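Local coordinates for transcriptional activator PlcR protein (Bacillus thuringiensis, PDB 3U3W), which activates transcription as a quorum-sensing virulence regulator, binding DNA through a helix-turn-helix domain when its signal peptide PapR occupies the tetratricopeptide-repeat domain, at residues Q21-L24 against S25-I28; F178-I181 against L182-E186; R242-C245 against L246-L249; Q112-L115 against Q116-Y119. All blocks are in the same frame, centred on the assembly; numbering follows the deposited sequence.

Contact 1. Residues Q21-L24 against S25-I28; sequences QKQL and SENI. With nucleotides of chain E.
Ser25 folds back onto the turn that Gln21 opens. Its backbone N donates to Gln21 O at 2.9 Å, and its hydroxyl OG gives a second bond to Lys22 O, also 2.9 Å. With chi1 at 69°, OG is tucked between the backbone N and the carbonyl carbon, which lets it bend back to the preceding turn; it reaches Lys22 O well to the side of the C=O direction, at a C=O...OG angle of 112°. One residue on, Glu26 N makes a weak bond to Gln23 O. The side chains of Lys22 and Glu26 cross at about a right angle, and NZ of Lys22 lies 3.5 Å from CG of Glu26, with no salt bridge formed. CD1 of Ile28 comes to 3.4 Å from Leu24 O.

At the other end of the turn, Gln21 N donates to OP2 of DT2 of chain E at 3.0 Å, nearly straight at 166°. The extended side chain runs along the sugar of that nucleotide, and its NE2 bonds OP2 of DA3 of chain E at 3.1 Å. Glu38 takes a further bond from this NE2, so the amide is held between Glu38 and the DNA phosphate, while Lys55 donates to Leu24 O and Glu26 O. Helix 21-25 leads through this turn to helix 31-38, the pairing of a helix-turn-helix DNA-binding domain, where Gln21 binds two successive phosphates.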
# COMPACT_ATOMS: atom_id res chain seq x y z
N GLN A 21 -15.49 -4.85 -28.98
CA GLN A 21 -15.89 -6.09 -28.31
C GLN A 21 -15.11 -7.28 -28.83
O GLN A 21 -14.67 -8.13 -28.06
CB GLN A 21 -17.39 -6.33 -28.45
CG GLN A 21 -18.25 -5.23 -27.83
CD GLN A 21 -19.72 -5.61 -27.76
OE1 GLN A 21 -20.21 -6.45 -28.52
NE2 GLN A 21 -20.44 -4.99 -26.82
N LYS A 22 -14.94 -7.34 -30.15
CA LYS A 22 -14.19 -8.42 -30.77
C LYS A 22 -12.77 -8.47 -30.22
O LYS A 22 -12.27 -9.53 -29.83
CB LYS A 22 -14.17 -8.28 -32.30
CG LYS A 22 -13.44 -9.41 -33.03
CD LYS A 22 -14.11 -10.76 -32.78
CE LYS A 22 -13.17 -11.94 -33.07
NZ LYS A 22 -12.22 -12.23 -31.95
N GLN A 23 -12.12 -7.30 -30.17
CA GLN A 23 -10.74 -7.20 -29.71
C GLN A 23 -10.62 -7.66 -28.27
O GLN A 23 -9.70 -8.39 -27.91
CB GLN A 23 -10.24 -5.77 -29.82
CG GLN A 23 -10.02 -5.32 -31.25
CD GLN A 23 -9.41 -3.93 -31.32
OE1 GLN A 23 -10.13 -2.93 -31.42
NE2 GLN A 23 -8.08 -3.86 -31.28
N LEU A 24 -11.57 -7.21 -27.45
CA LEU A 24 -11.57 -7.51 -26.03
C LEU A 24 -11.79 -9.00 -25.80
O LEU A 24 -11.16 -9.60 -24.93
CB LEU A 24 -12.65 -6.69 -25.33
CG LEU A 24 -12.85 -6.87 -23.83
CD1 LEU A 24 -11.53 -6.74 -23.08
CD2 LEU A 24 -13.87 -5.86 -23.31
N SER A 25 -12.68 -9.58 -26.59
CA SER A 25 -13.08 -10.98 -26.42
C SER A 25 -12.00 -12.01 -26.78
O SER A 25 -12.10 -13.18 -26.40
CB SER A 25 -14.39 -11.28 -27.18
OG SER A 25 -14.21 -11.26 -28.59
N GLU A 26 -10.96 -11.57 -27.49
CA GLU A 26 -9.93 -12.47 -28.02
C GLU A 26 -9.25 -13.37 -26.97
O GLU A 26 -8.72 -12.89 -25.97
CB GLU A 26 -8.88 -11.69 -28.81
CG GLU A 26 -9.33 -11.30 -30.21
CD GLU A 26 -8.59 -10.09 -30.76
OE1 GLU A 26 -9.03 -9.54 -31.80
OE2 GLU A 26 -7.57 -9.69 -30.15
N ASN A 27 -9.28 -14.67 -27.23
CA ASN A 27 -8.64 -15.65 -26.36
C ASN A 27 -9.31 -15.78 -25.01
O ASN A 27 -8.88 -16.55 -24.15
CB ASN A 27 -7.15 -15.33 -26.19
CG ASN A 27 -6.37 -15.50 -27.48
OD1 ASN A 27 -6.07 -16.62 -27.90
ND2 ASN A 27 -6.04 -14.38 -28.12
N ILE A 28 -10.39 -15.01 -24.84
CA ILE A 28 -11.13 -15.02 -23.59
C ILE A 28 -12.51 -15.65 -23.78
O ILE A 28 -12.87 -16.60 -23.09
CB ILE A 28 -11.28 -13.59 -23.04
CG1 ILE A 28 -9.90 -12.93 -22.94
CG2 ILE A 28 -11.94 -13.62 -21.68
CD1 ILE A 28 -9.93 -11.53 -22.35
P DT E 2 -18.17 -2.21 -30.99
OP1 DT E 2 -17.68 -0.99 -30.29
OP2 DT E 2 -17.50 -3.52 -30.78
O5' DT E 2 -19.71 -2.37 -30.64
C5' DT E 2 -20.48 -3.23 -31.42
C4' DT E 2 -21.94 -3.05 -31.10
O4' DT E 2 -22.66 -3.68 -32.18
C3' DT E 2 -22.41 -3.79 -29.86
O3' DT E 2 -23.68 -3.28 -29.50
C2' DT E 2 -22.52 -5.22 -30.38
C1' DT E 2 -23.07 -4.97 -31.78
N1 DT E 2 -22.61 -5.97 -32.78
C2 DT E 2 -23.58 -6.54 -33.58
O2 DT E 2 -24.76 -6.25 -33.49
N3 DT E 2 -23.11 -7.45 -34.49
C4 DT E 2 -21.80 -7.84 -34.67
O4 DT E 2 -21.48 -8.68 -35.51
C5 DT E 2 -20.84 -7.21 -33.80
C7 DT E 2 -19.38 -7.57 -33.91
C6 DT E 2 -21.28 -6.31 -32.91
P DA E 3 -24.46 -3.85 -28.22
OP1 DA E 3 -25.22 -2.73 -27.61
OP2 DA E 3 -23.51 -4.64 -27.42
O5' DA E 3 -25.56 -4.81 -28.86
C5' DA E 3 -26.44 -4.25 -29.81
C4' DA E 3 -27.51 -5.27 -30.17
O4' DA E 3 -26.97 -6.26 -31.06
C3' DA E 3 -28.08 -6.05 -29.00
O3' DA E 3 -29.45 -6.19 -29.30
C2' DA E 3 -27.33 -7.38 -29.03
C1' DA E 3 -27.08 -7.56 -30.52
N9 DA E 3 -25.85 -8.26 -30.91
C8 DA E 3 -24.59 -8.14 -30.37
N7 DA E 3 -23.69 -8.89 -30.96
C5 DA E 3 -24.39 -9.55 -31.95
C6 DA E 3 -24.01 -10.49 -32.93
N6 DA E 3 -22.76 -10.96 -33.08
N1 DA E 3 -24.97 -10.95 -33.75
C2 DA E 3 -26.22 -10.49 -33.62
N3 DA E 3 -26.69 -9.60 -32.75
C4 DA E 3 -25.72 -9.17 -31.93

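Contact 2. Residues F178-I181 against L182-E186; sequences FEQI and LKQLE
Leu182 N donates to Phe178 O at 3.0 Å, a nearly straight bond of 172°, and the leucine side chain leans back over the same carbonyl, its CG 3.5 Å from Phe178 O. Next, Lys183 N bonds Glu179 O at 3.1 Å. Only the root of the lysine takes part: CB sits 3.4 Å from Gln180 O, and the rest of the chain extends clear of the preceding turn.

Gln184 grips one carbonyl twice. Its backbone N reaches Gln180 O at 3.0 Å, and its amide NE2 comes round to the same oxygen in a weak bond of 3.3 Å. The chain is extended past CG, and a chi3 of 65° turns the amide so that NE2 faces back toward the previous turn, close to CB of Gln180. NE2 also donates to Glu158 of helix 153-167, so this amide ties its own helix to the one before it.

Leu185 N completes the series with Ile181 O at 2.9 Å, and its CB and CG both rest about 3.5 Å from that oxygen. Ile181 and Leu182 pack on Val198 of helix 192-208, whereas Phe178 reaches both that helix and Ala162 of helix 153-167. An apolar flank largely buried against helices 153-167 and 192-208, with Glu179, Gln180 and Lys183 turned outward, is consistent with the antiparallel helix stacking of a tetratricopeptide-repeat domain.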
# COMPACT_ATOMS: atom_id res chain seq x y z
N PHE A 178 -6.21 -4.18 22.67
CA PHE A 178 -5.07 -4.07 21.76
C PHE A 178 -4.46 -5.44 21.45
O PHE A 178 -4.22 -5.78 20.28
CB PHE A 178 -4.01 -3.13 22.32
CG PHE A 178 -4.42 -1.69 22.27
CD1 PHE A 178 -4.89 -1.14 21.07
CD2 PHE A 178 -4.35 -0.89 23.40
CE1 PHE A 178 -5.30 0.19 21.01
CE2 PHE A 178 -4.75 0.44 23.34
CZ PHE A 178 -5.23 0.98 22.13
N GLU A 179 -4.21 -6.23 22.50
CA GLU A 179 -3.68 -7.57 22.30
C GLU A 179 -4.61 -8.42 21.43
O GLU A 179 -4.14 -9.16 20.58
CB GLU A 179 -3.41 -8.26 23.63
CG GLU A 179 -2.32 -7.60 24.46
CD GLU A 179 -2.07 -8.36 25.76
OE1 GLU A 179 -2.88 -9.25 26.09
OE2 GLU A 179 -1.06 -8.07 26.44
N GLN A 180 -5.92 -8.31 21.61
CA GLN A 180 -6.85 -9.07 20.76
C GLN A 180 -6.74 -8.65 19.30
O GLN A 180 -6.85 -9.50 18.41
CB GLN A 180 -8.30 -8.89 21.18
CG GLN A 180 -8.82 -9.81 22.26
CD GLN A 180 -10.20 -9.35 22.73
OE1 GLN A 180 -10.39 -9.03 23.91
NE2 GLN A 180 -11.16 -9.28 21.80
N ILE A 181 -6.58 -7.35 19.04
CA ILE A 181 -6.45 -6.84 17.67
C ILE A 181 -5.19 -7.36 16.98
O ILE A 181 -5.24 -7.84 15.84
CB ILE A 181 -6.50 -5.28 17.59
CG1 ILE A 181 -7.85 -4.76 18.08
CG2 ILE A 181 -6.23 -4.79 16.16
CD1 ILE A 181 -7.82 -3.33 18.59
N LEU A 182 -4.06 -7.28 17.67
CA LEU A 182 -2.80 -7.81 17.12
C LEU A 182 -2.90 -9.29 16.78
O LEU A 182 -2.31 -9.75 15.81
CB LEU A 182 -1.64 -7.56 18.08
CG LEU A 182 -1.35 -6.07 18.27
CD1 LEU A 182 -0.37 -5.81 19.41
CD2 LEU A 182 -0.88 -5.43 16.96
N LYS A 183 -3.68 -10.02 17.59
CA LYS A 183 -3.91 -11.45 17.40
C LYS A 183 -4.78 -11.73 16.17
O LYS A 183 -4.46 -12.60 15.36
CB LYS A 183 -4.54 -12.05 18.66
CG LYS A 183 -4.74 -13.57 18.63
CD LYS A 183 -5.18 -14.10 20.00
CE LYS A 183 -5.16 -15.63 20.04
NZ LYS A 183 -5.96 -16.28 18.96
N GLN A 184 -5.88 -11.00 16.05
CA GLN A 184 -6.75 -11.07 14.89
C GLN A 184 -6.01 -10.69 13.61
O GLN A 184 -6.34 -11.20 12.54
CB GLN A 184 -7.98 -10.17 15.07
CG GLN A 184 -8.90 -10.60 16.21
CD GLN A 184 -10.02 -9.59 16.48
OE1 GLN A 184 -10.88 -9.37 15.63
NE2 GLN A 184 -10.00 -8.99 17.66
N LEU A 185 -5.01 -9.81 13.72
CA LEU A 185 -4.18 -9.41 12.59
C LEU A 185 -3.25 -10.52 12.09
O LEU A 185 -3.00 -10.62 10.89
CB LEU A 185 -3.33 -8.18 12.95
CG LEU A 185 -3.97 -6.82 12.72
CD1 LEU A 185 -2.93 -5.73 12.94
CD2 LEU A 185 -4.52 -6.74 11.32
N GLU A 186 -2.72 -11.32 13.02
CA GLU A 186 -1.88 -12.47 12.68
C GLU A 186 -2.58 -13.29 11.60
O GLU A 186 -1.98 -13.68 10.60
CB GLU A 186 -1.66 -13.37 13.90
CG GLU A 186 -0.99 -12.71 15.09
CD GLU A 186 0.53 -12.75 15.02
OE1 GLU A 186 1.08 -13.58 14.25
OE2 GLU A 186 1.18 -11.96 15.75

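Contact 3. Residues R242-C245 against L246-L249; sequences RGEC and LRKL
Arg247 reaches back along helix 235-248 to Glu244. Its CB lies 3.5 Å from Glu244 O and nearly as close to Gly243 O, the carbonyl that takes the Arg247 N bond at 3.0 Å. From CB the chain is extended through chi2 and then bends at chi3 (48°), which swings the guanidinium back alongside the glutamate. NE finds its partner in Tyr260. At the tip, NH2 donates to Glu244 OE2 at 3.0 Å, a salt bridge with an N-H...O angle of 161°. The oxygen lies in the guanidinium plane, yet is itself met from above the carboxylate plane; the two planes are turned 44° apart. Glu244 OE2 is also bound by Tyr260 and Lys282, so three groups hold this oxygen of a buried glutamate, and the two positive charges probably favour its ionised form.

On another side of the helix, Arg242 and Leu246 run side by side, with CD of the arginine 3.8 Å from CD1 of the leucine. Leu246 CG presses to 3.0 Å from Arg242 O.

Helix 235-248 sits between its sequence neighbours: Arg242 bonds Asn220 and Cys245 touches Ser215, both on helix 212-228, while Leu246 packs on Ile256 of helix 253-269. Tyr207 of helix 192-208 closes against Glu244 and Cys245.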
# COMPACT_ATOMS: atom_id res chain seq x y z
N ARG A 242 9.46 6.58 22.17
CA ARG A 242 10.64 5.83 22.58
C ARG A 242 11.52 6.71 23.46
O ARG A 242 12.08 6.25 24.45
CB ARG A 242 11.39 5.25 21.38
CG ARG A 242 12.76 5.81 21.10
CD ARG A 242 13.88 4.76 21.14
NE ARG A 242 13.83 3.76 20.07
CZ ARG A 242 14.60 3.79 18.97
NH1 ARG A 242 15.46 4.78 18.80
NH2 ARG A 242 14.50 2.82 18.04
N GLY A 243 11.60 7.99 23.13
CA GLY A 243 12.22 8.95 24.02
C GLY A 243 11.56 8.98 25.41
O GLY A 243 12.25 9.01 26.43
N GLU A 244 10.23 8.98 25.44
CA GLU A 244 9.48 8.91 26.69
C GLU A 244 9.89 7.67 27.50
O GLU A 244 10.16 7.76 28.69
CB GLU A 244 7.97 8.87 26.45
CG GLU A 244 7.38 10.10 25.79
CD GLU A 244 7.16 11.23 26.77
OE1 GLU A 244 6.06 11.28 27.38
OE2 GLU A 244 8.08 12.05 26.95
N CYS A 245 9.92 6.51 26.85
CA CYS A 245 10.25 5.26 27.54
C CYS A 245 11.68 5.28 28.04
O CYS A 245 11.96 4.90 29.17
CB CYS A 245 10.03 4.06 26.61
SG CYS A 245 8.33 3.71 26.28
N LEU A 246 12.59 5.74 27.19
CA LEU A 246 14.00 5.84 27.51
C LEU A 246 14.23 6.71 28.74
O LEU A 246 15.12 6.42 29.54
CB LEU A 246 14.78 6.40 26.31
CG LEU A 246 14.90 5.50 25.07
CD1 LEU A 246 15.89 6.08 24.07
CD2 LEU A 246 15.29 4.08 25.43
N ARG A 247 13.42 7.76 28.90
CA ARG A 247 13.53 8.64 30.05
C ARG A 247 13.12 7.92 31.34
O ARG A 247 13.82 7.98 32.34
CB ARG A 247 12.69 9.91 29.84
CG ARG A 247 13.12 11.11 30.68
CD ARG A 247 12.76 12.42 29.98
NE ARG A 247 11.38 12.43 29.49
CZ ARG A 247 10.32 12.76 30.23
NH1 ARG A 247 10.48 13.13 31.50
NH2 ARG A 247 9.10 12.72 29.70
N LYS A 248 12.00 7.21 31.31
CA LYS A 248 11.53 6.50 32.49
C LYS A 248 12.46 5.36 32.87
O LYS A 248 12.62 5.05 34.05
CB LYS A 248 10.11 5.97 32.29
CG LYS A 248 9.07 7.05 32.30
CD LYS A 248 9.23 7.92 33.53
CE LYS A 248 8.41 9.19 33.43
NZ LYS A 248 6.97 8.95 33.72
N LEU A 249 13.07 4.74 31.86
CA LEU A 249 13.93 3.59 32.09
C LEU A 249 15.36 4.03 32.45
O LEU A 249 16.23 3.19 32.67
CB LEU A 249 13.93 2.66 30.87
CG LEU A 249 12.65 1.86 30.67
CD1 LEU A 249 12.71 1.09 29.36
CD2 LEU A 249 12.37 0.92 31.85

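Contact 4. Residues Q112-L115 against Q116-Y119; sequences QQFL and QWQY
Tyr119 N donates to Leu115 O at 2.8 Å, the shortest of four successive i to i+4 bonds that carry helix 109-125 through these eight residues. This helix belongs to the tetratricopeptide-repeat-like domain, and Trp117 packs on the backbone of the bound peptide, so this turn lines part of the peptide site. Gln113, whose own O accepts from Trp117 N at 2.9 Å, sends its amide to Gln153 of helix 153-167.

Phe114 carries the side-chain packing. With CG anti to the backbone N (chi1 169°), its ring is carried along the helix toward both Trp117 and Gln118. CD1 of Phe114 meets CZ3 of Trp117 at 3.6 Å; the two ring planes are perpendicular, but the approach is oblique. The ring also touches Val82 of helix 72-87, while Leu115 packs on Leu102 of helix 91-102.

Gln118 crosses the same phenyl ring. Bent at chi2 (-74°), it sets CG over one face in a CH-pi contact, 4.0 Å from the ring centroid of Phe114. The bend also brings its amide round to the indole: NE2 of Gln118 stands 3.4 Å above the plane of the Trp117 ring, offset toward its rim.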
# COMPACT_ATOMS: atom_id res chain seq x y z
N GLN A 112 -21.84 3.44 5.06
CA GLN A 112 -22.55 4.07 6.17
C GLN A 112 -21.84 3.77 7.49
O GLN A 112 -21.70 4.65 8.34
CB GLN A 112 -24.03 3.65 6.23
CG GLN A 112 -24.85 4.08 5.01
CD GLN A 112 -25.79 5.24 5.29
OE1 GLN A 112 -25.45 6.41 5.08
NE2 GLN A 112 -27.00 4.93 5.75
N GLN A 113 -21.37 2.53 7.65
CA GLN A 113 -20.63 2.16 8.85
C GLN A 113 -19.35 2.97 9.01
O GLN A 113 -19.01 3.40 10.12
CB GLN A 113 -20.31 0.68 8.85
CG GLN A 113 -19.82 0.20 10.19
CD GLN A 113 -19.22 -1.17 10.09
OE1 GLN A 113 -18.34 -1.39 9.26
NE2 GLN A 113 -19.68 -2.10 10.91
N PHE A 114 -18.64 3.18 7.91
CA PHE A 114 -17.45 4.00 7.92
C PHE A 114 -17.76 5.45 8.36
O PHE A 114 -17.07 6.02 9.20
CB PHE A 114 -16.79 4.01 6.53
CG PHE A 114 -15.71 5.03 6.40
CD1 PHE A 114 -14.41 4.74 6.77
CD2 PHE A 114 -16.01 6.31 5.97
CE1 PHE A 114 -13.41 5.69 6.68
CE2 PHE A 114 -15.02 7.28 5.87
CZ PHE A 114 -13.72 6.97 6.23
N LEU A 115 -18.82 6.04 7.80
CA LEU A 115 -19.24 7.39 8.19
C LEU A 115 -19.57 7.50 9.69
O LEU A 115 -19.11 8.42 10.37
CB LEU A 115 -20.46 7.82 7.37
CG LEU A 115 -20.36 7.86 5.85
CD1 LEU A 115 -21.75 8.02 5.26
CD2 LEU A 115 -19.39 8.95 5.35
N GLN A 116 -20.37 6.56 10.18
CA GLN A 116 -20.78 6.53 11.58
C GLN A 116 -19.60 6.36 12.54
O GLN A 116 -19.48 7.11 13.51
CB GLN A 116 -21.83 5.43 11.80
CG GLN A 116 -23.14 5.68 11.05
CD GLN A 116 -24.29 4.82 11.52
OE1 GLN A 116 -24.30 3.60 11.31
NE2 GLN A 116 -25.27 5.45 12.18
N TRP A 117 -18.74 5.37 12.25
CA TRP A 117 -17.48 5.21 12.98
C TRP A 117 -16.76 6.55 13.07
O TRP A 117 -16.48 7.02 14.17
CB TRP A 117 -16.62 4.10 12.33
CG TRP A 117 -15.14 4.17 12.57
CD1 TRP A 117 -14.50 4.53 13.74
CD2 TRP A 117 -14.09 3.90 11.62
NE1 TRP A 117 -13.13 4.49 13.56
CE2 TRP A 117 -12.86 4.11 12.28
CE3 TRP A 117 -14.09 3.50 10.29
CZ2 TRP A 117 -11.64 3.95 11.63
CZ3 TRP A 117 -12.86 3.32 9.65
CH2 TRP A 117 -11.67 3.55 10.32
N GLN A 118 -16.49 7.18 11.93
CA GLN A 118 -15.73 8.43 11.94
C GLN A 118 -16.48 9.57 12.66
O GLN A 118 -15.86 10.42 13.30
CB GLN A 118 -15.37 8.86 10.51
CG GLN A 118 -14.42 7.92 9.80
CD GLN A 118 -12.99 8.02 10.32
OE1 GLN A 118 -12.59 9.02 10.92
NE2 GLN A 118 -12.20 6.98 10.08
N TYR A 119 -17.80 9.57 12.53
CA TYR A 119 -18.61 10.63 13.12
C TYR A 119 -18.59 10.57 14.65
O TYR A 119 -18.39 11.59 15.32
CB TYR A 119 -20.03 10.58 12.54
CG TYR A 119 -21.14 11.22 13.36
CD1 TYR A 119 -21.32 12.59 13.41
CD2 TYR A 119 -22.04 10.42 14.04
CE1 TYR A 119 -22.36 13.16 14.15
CE2 TYR A 119 -23.07 10.96 14.78
CZ TYR A 119 -23.22 12.33 14.84
OH TYR A 119 -24.27 12.82 15.60

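All four contacts are local; contacts 2 and 4 lie wholly in helix, contact 1 runs from helix into loop and contact 3 reaches the end of its helix. Contact 4 is the buried one, built on aromatic and amide packing beside the bound peptide; the other three are only partly buried. Contact 1 stands alone in the helix-turn-helix domain, its centre about 42 Å from that of contact 4, and it meets DNA phosphates. Contacts 2, 3 and 4 share the C-terminal domain. Contacts 2 and 4 both face helix 153-167, whereas contacts 2 and 3 both face helix 192-208. Contact 2 relies on backbone bonds, apolar packing and one glutamine amide, contact 3 on a charged network.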